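Local coordinates for esterase (Alcaligenes sp., PDB 1QLW), which probably hydrolyses carboxylic ester bonds, as an esterase of the alpha/beta hydrolase class, at residues Ser115-Val120 against Ser129-Phe134; Ile102-Arg107 against Asp175-Met180; Ile223-Ser228 against Leu314-Arg319; Pro247-Phe252 against Lys282-Ser287; Asp83-Trp88 against Arg304-Val309. One frame throughout, in Å; residues are numbered along the deposited sequence.

Interaction 1: Ser115-Val120 against Ser129-Phe134; sequences SAINAV and SLPDLF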
# COMPACT_ATOMS: atom_id res chain seq x y z
N SER A 115 18.70 1.00 6.81
CA SER A 115 19.99 1.40 7.38
C SER A 115 21.11 0.44 7.00
O SER A 115 22.22 0.92 6.75
CB SER A 115 19.92 1.47 8.90
OG SER A 115 19.05 2.49 9.31
N ALA A 116 20.86 -0.87 7.02
CA ALA A 116 21.95 -1.80 6.74
C ALA A 116 22.41 -1.72 5.30
O ALA A 116 23.59 -1.93 5.00
CB ALA A 116 21.56 -3.22 7.14
N ILE A 117 21.47 -1.46 4.38
CA ILE A 117 21.86 -1.33 2.98
C ILE A 117 22.78 -0.12 2.82
O ILE A 117 23.86 -0.24 2.23
CB ILE A 117 20.61 -1.23 2.07
CG1 ILE A 117 19.77 -2.50 2.19
CG2 ILE A 117 21.05 -1.01 0.63
CD1 ILE A 117 18.36 -2.34 1.69
N ASN A 118 22.38 1.01 3.41
CA ASN A 118 23.22 2.20 3.30
C ASN A 118 24.56 2.00 4.00
O ASN A 118 25.57 2.52 3.53
CB ASN A 118 22.49 3.41 3.86
CG ASN A 118 21.47 4.02 2.91
OD1 ASN A 118 20.79 4.99 3.30
ND2 ASN A 118 21.38 3.52 1.71
N ALA A 119 24.60 1.27 5.13
CA ALA A 119 25.87 1.05 5.81
C ALA A 119 26.86 0.35 4.92
O ALA A 119 28.07 0.63 4.92
CB ALA A 119 25.68 0.28 7.10
N VAL A 120 26.39 -0.64 4.14
CA VAL A 120 27.27 -1.34 3.20
C VAL A 120 27.68 -0.41 2.07
O VAL A 120 28.85 -0.36 1.69
CB VAL A 120 26.59 -2.62 2.70
CG1 VAL A 120 27.46 -3.34 1.69
CG2 VAL A 120 26.25 -3.53 3.87
N SER A 129 26.21 -8.44 5.78
CA SER A 129 25.23 -7.86 6.68
C SER A 129 24.02 -7.28 5.96
O SER A 129 23.12 -6.73 6.60
CB SER A 129 25.86 -6.80 7.57
OG SER A 129 26.19 -5.68 6.82
N LEU A 130 23.98 -7.37 4.63
CA LEU A 130 22.77 -6.92 3.92
C LEU A 130 21.59 -7.77 4.35
O LEU A 130 21.73 -8.96 4.67
CB LEU A 130 22.99 -7.06 2.42
CG LEU A 130 23.95 -6.03 1.83
CD1 LEU A 130 24.36 -6.43 0.42
CD2 LEU A 130 23.36 -4.63 1.84
N PRO A 131 20.39 -7.21 4.34
CA PRO A 131 19.21 -7.99 4.72
C PRO A 131 18.97 -9.17 3.81
O PRO A 131 19.30 -9.13 2.63
CB PRO A 131 18.07 -7.00 4.62
CG PRO A 131 18.55 -5.98 3.67
CD PRO A 131 20.05 -5.83 3.91
N ASP A 132 18.35 -10.21 4.35
CA ASP A 132 17.90 -11.37 3.61
C ASP A 132 16.59 -11.02 2.91
O ASP A 132 15.56 -10.87 3.56
CB ASP A 132 17.69 -12.52 4.59
CG ASP A 132 17.19 -13.77 3.90
OD1 ASP A 132 17.48 -13.97 2.71
OD2 ASP A 132 16.54 -14.56 4.61
N LEU A 133 16.63 -10.89 1.60
CA LEU A 133 15.51 -10.48 0.77
C LEU A 133 15.26 -11.49 -0.33
O LEU A 133 16.23 -12.09 -0.82
CB LEU A 133 15.82 -9.12 0.09
CG LEU A 133 16.27 -8.00 1.02
CD1 LEU A 133 16.58 -6.76 0.23
CD2 LEU A 133 15.21 -7.72 2.06
N PHE A 134 14.01 -11.63 -0.77
CA PHE A 134 13.77 -12.46 -1.94
C PHE A 134 12.58 -11.90 -2.70
O PHE A 134 11.79 -11.11 -2.20
CB PHE A 134 13.53 -13.93 -1.60
CG PHE A 134 12.27 -14.21 -0.84
CD1 PHE A 134 12.24 -14.11 0.54
CD2 PHE A 134 11.11 -14.62 -1.49
CE1 PHE A 134 11.10 -14.38 1.28
CE2 PHE A 134 9.97 -14.90 -0.77
CZ PHE A 134 9.97 -14.76 0.60

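Interaction 2: Ile102-Arg107 against Asp175-Met180; sequences IDQSGR and DWLGSM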
# COMPACT_ATOMS: atom_id res chain seq x y z
N ILE A 102 -4.64 -5.44 5.91
CA ILE A 102 -3.32 -5.00 6.33
C ILE A 102 -2.28 -5.13 5.23
O ILE A 102 -2.44 -5.88 4.27
CB ILE A 102 -2.84 -5.75 7.59
CG1 ILE A 102 -2.47 -7.21 7.33
CG2 ILE A 102 -3.90 -5.65 8.69
CD1 ILE A 102 -1.23 -7.74 7.93
N ASP A 103 -1.18 -4.37 5.41
CA ASP A 103 0.10 -4.74 4.81
C ASP A 103 0.97 -5.22 5.98
O ASP A 103 1.10 -4.53 6.99
CB ASP A 103 0.81 -3.61 4.08
CG ASP A 103 0.18 -3.28 2.73
OD1 ASP A 103 -0.60 -4.12 2.21
OD2 ASP A 103 0.54 -2.23 2.15
N GLN A 104 1.54 -6.42 5.82
CA GLN A 104 2.41 -6.95 6.86
C GLN A 104 3.51 -5.96 7.23
O GLN A 104 3.95 -5.17 6.38
CB GLN A 104 3.12 -8.21 6.40
CG GLN A 104 2.31 -9.50 6.42
CD GLN A 104 3.19 -10.70 6.14
OE1 GLN A 104 4.31 -10.79 6.67
NE2 GLN A 104 2.72 -11.62 5.32
N SER A 105 3.99 -6.06 8.46
CA SER A 105 5.20 -5.32 8.82
C SER A 105 6.26 -5.58 7.76
O SER A 105 6.46 -6.71 7.31
CB SER A 105 5.68 -5.82 10.17
OG SER A 105 4.75 -5.55 11.20
N GLY A 106 6.95 -4.52 7.35
CA GLY A 106 8.03 -4.64 6.39
C GLY A 106 7.59 -4.99 4.98
O GLY A 106 8.41 -5.52 4.23
N ARG A 107 6.36 -4.69 4.63
CA ARG A 107 5.81 -4.98 3.30
C ARG A 107 4.90 -3.81 2.91
O ARG A 107 4.21 -3.25 3.74
CB ARG A 107 5.00 -6.28 3.30
CG ARG A 107 4.69 -6.86 1.94
CD ARG A 107 5.81 -7.70 1.32
NE ARG A 107 6.23 -8.77 2.21
CZ ARG A 107 5.53 -9.87 2.46
NH1 ARG A 107 4.43 -10.12 1.76
NH2 ARG A 107 5.92 -10.68 3.43
N ASP A 175 10.05 -9.47 -0.74
CA ASP A 175 9.65 -9.93 0.58
C ASP A 175 10.82 -9.84 1.54
O ASP A 175 11.89 -10.39 1.26
CB ASP A 175 9.11 -11.35 0.45
CG ASP A 175 8.29 -11.78 1.62
OD1 ASP A 175 8.66 -11.45 2.76
OD2 ASP A 175 7.27 -12.48 1.39
N TRP A 176 10.62 -9.12 2.65
CA TRP A 176 11.62 -8.91 3.67
C TRP A 176 11.44 -9.85 4.86
O TRP A 176 12.14 -9.65 5.88
CB TRP A 176 11.54 -7.45 4.12
CG TRP A 176 12.04 -6.47 3.11
CD1 TRP A 176 11.62 -6.26 1.83
CD2 TRP A 176 13.08 -5.50 3.34
NE1 TRP A 176 12.35 -5.27 1.23
CE2 TRP A 176 13.26 -4.80 2.14
CE3 TRP A 176 13.89 -5.20 4.44
CZ2 TRP A 176 14.20 -3.76 2.02
CZ3 TRP A 176 14.84 -4.18 4.32
CH2 TRP A 176 14.97 -3.51 3.12
N LEU A 177 10.65 -10.90 4.77
CA LEU A 177 10.40 -11.79 5.90
C LEU A 177 11.68 -12.25 6.59
O LEU A 177 11.79 -12.26 7.83
CB LEU A 177 9.66 -13.06 5.40
CG LEU A 177 9.17 -13.98 6.51
CD1 LEU A 177 7.85 -13.52 7.07
CD2 LEU A 177 9.09 -15.42 6.03
N GLY A 178 12.67 -12.66 5.78
CA GLY A 178 13.88 -13.26 6.29
C GLY A 178 14.79 -12.31 7.02
O GLY A 178 15.74 -12.76 7.68
N SER A 179 14.53 -11.02 6.93
CA SER A 179 15.30 -9.99 7.58
C SER A 179 14.63 -9.45 8.84
O SER A 179 15.12 -8.49 9.42
CB SER A 179 15.60 -8.88 6.57
OG SER A 179 14.43 -8.10 6.49
N MET A 180 13.54 -10.04 9.29
CA MET A 180 12.82 -9.65 10.50
C MET A 180 12.83 -10.86 11.42
O MET A 180 13.10 -12.00 11.00
CB MET A 180 11.36 -9.22 10.20
CG MET A 180 11.13 -7.71 9.99
SD MET A 180 9.49 -7.19 9.29
CE MET A 180 9.83 -8.00 7.92
O HOH W 1 8.19 -8.34 4.25

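Interaction 3: Ile223-Ser228 against Leu314-Arg319; sequences ITAIVS and LDWIGR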
# COMPACT_ATOMS: atom_id res chain seq x y z
N ILE A 223 -9.62 -12.41 19.70
CA ILE A 223 -9.57 -13.29 18.53
C ILE A 223 -10.80 -14.16 18.52
O ILE A 223 -10.93 -15.11 19.31
CB ILE A 223 -8.29 -14.13 18.50
CG1 ILE A 223 -7.09 -13.18 18.58
CG2 ILE A 223 -8.25 -15.01 17.26
CD1 ILE A 223 -5.75 -13.86 18.62
N THR A 224 -11.74 -13.88 17.64
CA THR A 224 -13.04 -14.54 17.65
C THR A 224 -13.00 -15.88 16.94
O THR A 224 -13.63 -16.83 17.39
CB THR A 224 -14.06 -13.59 16.98
OG1 THR A 224 -13.99 -12.31 17.61
CG2 THR A 224 -15.46 -14.16 17.03
N ALA A 225 -12.28 -15.93 15.84
CA ALA A 225 -12.18 -17.11 15.02
C ALA A 225 -10.98 -16.93 14.09
O ALA A 225 -10.54 -15.79 13.89
CB ALA A 225 -13.44 -17.35 14.19
N ILE A 226 -10.48 -18.03 13.55
CA ILE A 226 -9.36 -18.00 12.62
C ILE A 226 -9.73 -18.76 11.37
O ILE A 226 -10.18 -19.90 11.47
CB ILE A 226 -8.08 -18.58 13.26
CG1 ILE A 226 -7.65 -17.76 14.47
CG2 ILE A 226 -6.98 -18.74 12.22
CD1 ILE A 226 -6.58 -18.41 15.31
N VAL A 227 -9.45 -18.14 10.23
CA VAL A 227 -9.57 -18.77 8.93
C VAL A 227 -8.19 -18.72 8.28
O VAL A 227 -7.63 -17.63 8.18
CB VAL A 227 -10.61 -18.12 8.01
CG1 VAL A 227 -10.65 -18.78 6.64
CG2 VAL A 227 -11.99 -18.10 8.67
N SER A 228 -7.64 -19.86 7.87
CA SER A 228 -6.30 -19.86 7.27
C SER A 228 -6.41 -20.54 5.91
O SER A 228 -6.79 -21.71 5.84
CB SER A 228 -5.34 -20.54 8.24
OG SER A 228 -3.99 -20.52 7.89
N LEU A 314 -17.72 -17.63 4.50
CA LEU A 314 -18.64 -16.77 5.24
C LEU A 314 -19.74 -17.56 5.94
O LEU A 314 -20.14 -17.23 7.06
CB LEU A 314 -19.23 -15.69 4.34
CG LEU A 314 -18.24 -14.68 3.77
CD1 LEU A 314 -18.94 -13.75 2.80
CD2 LEU A 314 -17.56 -13.89 4.88
N ASP A 315 -20.20 -18.63 5.29
CA ASP A 315 -21.19 -19.51 5.93
C ASP A 315 -20.60 -20.10 7.21
O ASP A 315 -21.24 -20.14 8.26
CB ASP A 315 -21.62 -20.63 4.99
CG ASP A 315 -22.48 -21.69 5.65
OD1 ASP A 315 -23.69 -21.44 5.86
OD2 ASP A 315 -21.96 -22.78 5.97
N TRP A 316 -19.35 -20.54 7.15
CA TRP A 316 -18.67 -21.08 8.32
C TRP A 316 -18.50 -20.00 9.38
O TRP A 316 -18.78 -20.25 10.56
CB TRP A 316 -17.33 -21.70 7.93
CG TRP A 316 -16.59 -22.27 9.11
CD1 TRP A 316 -16.65 -23.55 9.57
CD2 TRP A 316 -15.70 -21.58 9.99
NE1 TRP A 316 -15.85 -23.69 10.68
CE2 TRP A 316 -15.27 -22.50 10.97
CE3 TRP A 316 -15.22 -20.26 10.03
CZ2 TRP A 316 -14.39 -22.13 11.98
CZ3 TRP A 316 -14.36 -19.92 11.04
CH2 TRP A 316 -13.94 -20.85 12.00
N ILE A 317 -18.09 -18.80 8.98
CA ILE A 317 -17.92 -17.73 9.96
C ILE A 317 -19.24 -17.44 10.67
O ILE A 317 -19.28 -17.33 11.89
CB ILE A 317 -17.37 -16.45 9.32
CG1 ILE A 317 -15.93 -16.68 8.86
CG2 ILE A 317 -17.46 -15.29 10.30
CD1 ILE A 317 -15.33 -15.54 8.06
N GLY A 318 -20.34 -17.40 9.91
CA GLY A 318 -21.65 -17.14 10.50
C GLY A 318 -22.05 -18.20 11.50
O GLY A 318 -22.69 -17.90 12.52
N ARG A 319 -21.71 -19.46 11.27
CA ARG A 319 -22.04 -20.55 12.17
C ARG A 319 -21.14 -20.59 13.39
O ARG A 319 -21.49 -21.22 14.40
CB ARG A 319 -21.99 -21.90 11.44
CG ARG A 319 -23.09 -22.10 10.42
CD ARG A 319 -23.00 -23.49 9.80
NE ARG A 319 -22.06 -23.49 8.68
CZ ARG A 319 -21.03 -24.29 8.50
NH1 ARG A 319 -20.74 -25.23 9.39
NH2 ARG A 319 -20.26 -24.15 7.43

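Interaction 4: Pro247-Phe252 against Lys282-Ser287; sequences PVLVVF and KGQLMS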
# COMPACT_ATOMS: atom_id res chain seq x y z
N PRO A 247 -12.73 -21.05 17.29
CA PRO A 247 -13.03 -21.90 16.14
C PRO A 247 -12.03 -21.62 15.02
O PRO A 247 -11.66 -20.47 14.77
CB PRO A 247 -14.46 -21.55 15.78
CG PRO A 247 -15.04 -20.90 16.99
CD PRO A 247 -13.87 -20.19 17.64
N VAL A 248 -11.66 -22.70 14.32
CA VAL A 248 -10.68 -22.64 13.26
C VAL A 248 -11.15 -23.32 11.98
O VAL A 248 -11.66 -24.43 12.02
CB VAL A 248 -9.37 -23.34 13.69
CG1 VAL A 248 -8.36 -23.44 12.56
CG2 VAL A 248 -8.76 -22.68 14.92
N LEU A 249 -10.94 -22.61 10.86
CA LEU A 249 -11.20 -23.14 9.54
C LEU A 249 -9.92 -23.06 8.72
O LEU A 249 -9.35 -21.97 8.63
CB LEU A 249 -12.30 -22.35 8.83
CG LEU A 249 -12.62 -22.80 7.41
CD1 LEU A 249 -13.24 -24.19 7.38
CD2 LEU A 249 -13.57 -21.81 6.74
N VAL A 250 -9.47 -24.17 8.16
CA VAL A 250 -8.31 -24.20 7.28
C VAL A 250 -8.84 -24.62 5.91
O VAL A 250 -9.54 -25.62 5.82
CB VAL A 250 -7.20 -25.13 7.80
CG1 VAL A 250 -6.09 -25.26 6.78
CG2 VAL A 250 -6.69 -24.63 9.15
N VAL A 251 -8.50 -23.89 4.85
CA VAL A 251 -9.05 -24.14 3.53
C VAL A 251 -7.95 -24.50 2.54
O VAL A 251 -6.94 -23.79 2.44
CB VAL A 251 -9.80 -22.89 2.99
CG1 VAL A 251 -10.50 -23.23 1.68
CG2 VAL A 251 -10.79 -22.35 4.01
N PHE A 252 -8.15 -25.59 1.80
CA PHE A 252 -7.23 -26.02 0.76
C PHE A 252 -7.96 -26.20 -0.57
O PHE A 252 -9.11 -26.65 -0.61
CB PHE A 252 -6.47 -27.32 1.09
CG PHE A 252 -5.27 -27.09 1.98
CD1 PHE A 252 -5.36 -26.98 3.35
CD2 PHE A 252 -4.00 -27.01 1.41
CE1 PHE A 252 -4.23 -26.77 4.13
CE2 PHE A 252 -2.88 -26.79 2.18
CZ PHE A 252 -2.98 -26.67 3.55
N LYS A 282 -12.74 -26.72 18.16
CA LYS A 282 -13.64 -26.78 17.02
C LYS A 282 -12.83 -26.36 15.79
O LYS A 282 -12.56 -25.18 15.58
CB LYS A 282 -14.85 -25.88 17.19
CG LYS A 282 -15.89 -26.11 18.25
CD LYS A 282 -16.84 -24.93 18.40
CE LYS A 282 -17.55 -24.56 17.11
NZ LYS A 282 -18.02 -23.14 17.07
N GLY A 283 -12.42 -27.34 15.00
CA GLY A 283 -11.66 -27.11 13.80
C GLY A 283 -12.26 -27.84 12.61
O GLY A 283 -12.76 -28.95 12.75
N GLN A 284 -12.11 -27.25 11.43
CA GLN A 284 -12.50 -27.88 10.19
C GLN A 284 -11.43 -27.66 9.15
O GLN A 284 -10.94 -26.54 9.00
CB GLN A 284 -13.83 -27.33 9.67
CG GLN A 284 -14.26 -27.85 8.32
CD GLN A 284 -15.61 -27.33 7.85
OE1 GLN A 284 -16.46 -26.96 8.64
NE2 GLN A 284 -15.77 -27.38 6.53
N LEU A 285 -11.11 -28.71 8.41
CA LEU A 285 -10.25 -28.60 7.25
C LEU A 285 -11.19 -28.75 6.04
O LEU A 285 -11.73 -29.84 5.80
CB LEU A 285 -9.12 -29.62 7.22
CG LEU A 285 -8.01 -29.14 6.26
CD1 LEU A 285 -6.65 -29.63 6.68
CD2 LEU A 285 -8.36 -29.48 4.82
N MET A 286 -11.39 -27.66 5.34
CA MET A 286 -12.21 -27.63 4.15
C MET A 286 -11.35 -27.85 2.92
O MET A 286 -10.58 -26.95 2.55
CB MET A 286 -12.92 -26.27 4.11
CG MET A 286 -13.76 -26.04 2.88
SD MET A 286 -14.52 -24.41 2.87
CE MET A 286 -15.74 -24.57 4.15
N SER A 287 -11.45 -29.03 2.34
CA SER A 287 -10.78 -29.35 1.09
C SER A 287 -11.82 -29.14 -0.00
O SER A 287 -12.81 -29.87 -0.10
CB SER A 287 -10.22 -30.76 1.14
OG SER A 287 -9.74 -31.18 -0.09

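Interaction 5: Asp83-Trp88 against Arg304-Val309; sequences DGRMGW and RNNLQV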
# COMPACT_ATOMS: atom_id res chain seq x y z
N ASP A 83 -7.82 -10.00 -13.08
CA ASP A 83 -8.64 -9.87 -14.26
C ASP A 83 -9.82 -8.93 -14.09
O ASP A 83 -10.70 -8.89 -14.96
CB ASP A 83 -9.10 -11.23 -14.77
CG ASP A 83 -9.99 -11.98 -13.80
OD1 ASP A 83 -9.72 -11.96 -12.58
OD2 ASP A 83 -10.97 -12.60 -14.28
N GLY A 84 -9.85 -8.14 -13.03
CA GLY A 84 -10.80 -7.05 -12.91
C GLY A 84 -12.09 -7.34 -12.18
O GLY A 84 -12.99 -6.49 -12.21
N ARG A 85 -12.21 -8.48 -11.53
CA ARG A 85 -13.44 -8.85 -10.85
C ARG A 85 -13.39 -8.44 -9.38
O ARG A 85 -12.36 -8.15 -8.78
CB ARG A 85 -13.66 -10.36 -10.97
CG ARG A 85 -13.98 -10.80 -12.39
CD ARG A 85 -14.17 -12.31 -12.47
NE ARG A 85 -12.88 -12.98 -12.29
CZ ARG A 85 -12.50 -13.62 -11.19
NH1 ARG A 85 -13.32 -13.89 -10.19
NH2 ARG A 85 -11.25 -14.06 -11.15
N MET A 86 -14.56 -8.49 -8.77
CA MET A 86 -14.71 -8.21 -7.35
C MET A 86 -13.86 -9.19 -6.53
O MET A 86 -13.86 -10.41 -6.75
CB MET A 86 -16.19 -8.40 -6.97
CG MET A 86 -16.51 -7.93 -5.57
SD MET A 86 -18.24 -8.16 -5.14
CE MET A 86 -19.03 -7.04 -6.30
N GLY A 87 -13.14 -8.63 -5.58
CA GLY A 87 -12.33 -9.42 -4.67
C GLY A 87 -13.10 -9.68 -3.37
O GLY A 87 -14.22 -9.22 -3.14
N TRP A 88 -12.41 -10.39 -2.48
CA TRP A 88 -13.02 -10.73 -1.21
C TRP A 88 -13.22 -9.52 -0.32
O TRP A 88 -14.19 -9.50 0.46
CB TRP A 88 -12.22 -11.79 -0.46
CG TRP A 88 -12.36 -13.19 -0.99
CD1 TRP A 88 -13.01 -13.62 -2.11
CD2 TRP A 88 -11.77 -14.35 -0.40
NE1 TRP A 88 -12.88 -14.98 -2.25
CE2 TRP A 88 -12.13 -15.46 -1.20
CE3 TRP A 88 -10.99 -14.58 0.74
CZ2 TRP A 88 -11.71 -16.75 -0.92
CZ3 TRP A 88 -10.58 -15.88 1.01
CH2 TRP A 88 -10.95 -16.95 0.18
N ARG A 304 -11.59 -17.73 -10.53
CA ARG A 304 -12.83 -17.41 -11.21
C ARG A 304 -14.06 -17.72 -10.37
O ARG A 304 -15.10 -17.09 -10.55
CB ARG A 304 -12.86 -18.11 -12.57
CG ARG A 304 -11.86 -17.53 -13.56
CD ARG A 304 -11.97 -18.21 -14.93
NE ARG A 304 -11.69 -19.63 -14.89
CZ ARG A 304 -12.53 -20.65 -14.87
NH1 ARG A 304 -13.85 -20.47 -14.91
NH2 ARG A 304 -12.04 -21.88 -14.85
N ASN A 305 -13.97 -18.70 -9.49
CA ASN A 305 -15.05 -19.05 -8.57
C ASN A 305 -14.74 -18.50 -7.18
O ASN A 305 -15.23 -19.03 -6.18
CB ASN A 305 -15.25 -20.57 -8.52
CG ASN A 305 -14.09 -21.25 -7.85
OD1 ASN A 305 -12.96 -20.74 -7.85
ND2 ASN A 305 -14.30 -22.42 -7.26
N ASN A 306 -14.05 -17.35 -7.10
CA ASN A 306 -13.69 -16.82 -5.79
C ASN A 306 -14.89 -16.50 -4.93
O ASN A 306 -14.74 -16.57 -3.69
CB ASN A 306 -12.75 -15.63 -5.90
CG ASN A 306 -13.34 -14.37 -6.49
OD1 ASN A 306 -14.28 -14.42 -7.29
ND2 ASN A 306 -12.77 -13.23 -6.11
N LEU A 307 -16.04 -16.13 -5.48
CA LEU A 307 -17.19 -15.80 -4.63
C LEU A 307 -17.87 -17.07 -4.12
O LEU A 307 -18.45 -17.04 -3.03
CB LEU A 307 -18.16 -14.87 -5.35
CG LEU A 307 -17.53 -13.59 -5.90
CD1 LEU A 307 -18.61 -12.65 -6.40
CD2 LEU A 307 -16.66 -12.89 -4.87
N GLN A 308 -17.80 -18.17 -4.87
CA GLN A 308 -18.27 -19.46 -4.39
C GLN A 308 -17.44 -19.86 -3.15
O GLN A 308 -17.97 -20.33 -2.14
CB GLN A 308 -18.12 -20.52 -5.47
CG GLN A 308 -18.59 -21.90 -5.09
CD GLN A 308 -18.39 -22.95 -6.14
OE1 GLN A 308 -19.22 -23.88 -6.25
NE2 GLN A 308 -17.34 -22.87 -6.91
N VAL A 309 -16.12 -19.70 -3.25
CA VAL A 309 -15.23 -20.02 -2.12
C VAL A 309 -15.53 -19.09 -0.96
O VAL A 309 -15.63 -19.52 0.21
CB VAL A 309 -13.77 -19.99 -2.55
CG1 VAL A 309 -12.87 -20.27 -1.35
CG2 VAL A 309 -13.49 -20.97 -3.68
O HOH W 2 -16.35 -14.17 -10.49
O HOH W 3 -15.36 -12.08 -8.35

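Interaction 1: Ser115-Val120 against Ser129-Phe134
Ala116, Ile117 and Val120 line the side of helix 115-121 that faces Ser129, Leu130 and Pro131, in the loop that follows it. This helix-on-loop packing lies at the periphery of the alpha/beta hydrolase, where the second subunit also reaches; no hydrogen bond joins the two segments. Ala116 directs its methyl at the loop, CB lying 3.9 Å from Ser129 O and a little farther from Pro131 CD. Ile117, one residue on, lays its CG1 branch across the proline ring at about a right angle, CG1 to Pro131 CD being 3.8 Å, while CD1 lies 4.1 Å from Pro131 CG. Standing beside the backbone N (chi1 -61°), CG1 meets the proline; Leu130 CD2 separately lies 3.8 Å from Ile117 CA. Val120 is one helical turn beyond Ala116, and its backbone N bonds to Ala116 O. Leu130 O is held by Lys121 of the second subunit, whose Val120 also packs on Leu130, and the OG of Ser129 bonds to Pro126 O. Within the chain the Val120 and Leu130 side chains meet at roughly a right angle, and Val120 CG2 touches Leu130 CD2 and Ser129 OG, each at 3.7 Å.

Interaction 2: Ile102-Arg107 against Asp175-Met180
The guanidinium of Arg107 carries the carboxylate of Asp175 over one face, with OD2 3.0 Å above the plane and offset toward the rim, while water 1 sits at the edge, in plane. The two flat groups are turned 47° apart, and the salt bridge runs from Arg107 NH2 to Asp175 OD1 at 2.9 Å. It ties the loop after strand 99-103 of the alpha/beta hydrolase sheet, a type II beta turn from Gln104 to Arg107, to the loop before helix 185-197. Bends at chi2 (82°) and chi3 (55°) fold the Arg107 chain back to the acid. Gln207 binds both Arg107 NH2 and Asp175 OD2, and Arg107 NH1 is held by Gly70 O and Leu73 O. Asp175 OD1 also accepts from Leu177 N at 2.9 Å, closing an Asx turn. Replacing Asp175 by alanine is likely to leave the buried arginine without its charge partner and Leu177 N without its acceptor. Water 1 bridges the segments, accepting from Arg107 NE and Trp176 N and donating to Gly106 O. Gly106, whose phi is positive, faces Met180 closely enough that a beta carbon would collide with Met180 CE. Met180 SD lies 3.7 Å from Ser105 O, and the bend at chi3 turns CE to the same oxygen, also at 3.7 Å.

Interaction 3: Ile223-Ser228 against Leu314-Arg319
Val227 and Trp316 form the close part of this contact: Val227 CG2 meets Trp316 CZ3 at 3.8 Å, and the two side chains run alongside one another, pointing contrary ways. The six-membered ring of the indole also reaches Ile226 O, 3.9 Å from Trp316 CH2, and the methyl of Ala225, whose CB is 4.2 Å from CH2. With CG anti to the backbone N (chi1 -180°), Trp316 extends from the helix toward the strand. Ile317 adds a looser touch, its CG1 4.2 Å from Val227 CG2, and packs as well on Val201 of strand 200-205 and Ile65 of strand 65-68. A serine at Trp316 would probably open a gap beside Ala225 and Val227 and strip the helix of most of its grip on this strand. The exposed side of the helix is polar by contrast. There Arg319 holds Asp315 OD2 side-on through NE and NH2, the latter at 2.6 Å, both nitrogens coming from one face of the carboxylate plane. The axes of strand 223-228 and helix 314-319 pass 9.9 Å apart with their directions at 155°, nearly antiparallel. A helix covering one face of a largely parallel sheet in this way is the layered packing of the alpha/beta hydrolase fold.

Interaction 4: Pro247-Phe252 against Lys282-Ser287
Val250 O accepts from Met286 N at 2.8 Å, the shortest bond between the two strands, and is also approached by the CA-H of Leu285. Val250 N donates a hydrogen bond to Gln284 O that is nearly straight (170°), so strand 283-287 bonds both the N and the O of Val250, through Gln284 and Met286. The ladder goes on with Val248 N to Lys282 O and Gln284 N to Val248 O toward one end, and Phe252 N to Met286 O at the other. CA-H donors of Leu249 and Val251 lean on Gln284 O and Met286 O between these bonds. Strands 248-252 and 283-287 run parallel, their axes 16° apart, and helix 263-278 connects them in a beta-alpha-beta crossover at the edge of the alpha/beta hydrolase sheet. On the face that receives helix 306-319, Leu249 CD1 lies 3.9 Å from both Gln284 CG and Met286 CB. The CG of Leu249, anti to its N (chi1 178°), carries that methyl over the neighbouring strand. On the face of helix 263-278, Phe252 CD1 and Leu285 CD2 meet at 4.2 Å, with Leu266 packing on both residues. At the start of the two segments, the Pro247 ring and the Lys282 chain run alongside each other in one direction, Lys282 NZ 3.7 Å from Pro247 CG and bonded to Asn320 OD1.

Interaction 5: Asp83-Trp88 against Arg304-Val309
Asn306 takes part in three direct hydrogen bonds to Arg85, Met86 and Trp88, the one to Arg85 weak. Its ND2 donates to Met86 O at 3.1 Å, in the carbonyl plane and nearly straight (166°), and also to Met301 O. Trp88 NE1 donates a hydrogen bond to Asn306 O at 2.8 Å, from above the carbonyl plane. The weak bond joins Arg85 NH1 to Asn306 OD1, which lies at the guanidinium edge. Of the waters, water 3 donates to Met86 O and Asn306 OD1, and water 2 links Arg85 NH1 with Arg304 O. Charge enters within the loop, where Asp83 OD2 takes Arg85 NE at 2.8 Å in the guanidinium plane; Arg304 CA covers one face of that group. Apolar contact comes from the indole edge, Trp88 CZ2 touching Val309 CG1 at 3.7 Å. The asparagine thus engages residues 85-88 through both ends of its side-chain amide and through its backbone O, pinning the approach to helix 88-94 against the start of helix 306-319 mainly by polar bonds.

Along the chain, interaction 1 is nested inside the loop closed by interaction 2, and that inside the loop closed by interaction 5; interaction 4 is nested inside interaction 3. Interactions 1 and 2, centres 14 Å apart, touch through Phe134 and Asp175 and both reach the second subunit. On the opposite side of the chain's centre, interactions 3 and 4 have their centres 9 Å apart, since strands 223-229 and 248-252 are sheet neighbours. Helix 306-319 serves interaction 5 at its start and interaction 3 at its end, centres 19 Å apart. Interaction 2 joins the same sheet as interaction 3, centres about 25 Å apart, so one sheet connects the dimer-facing region with the C-terminal helix.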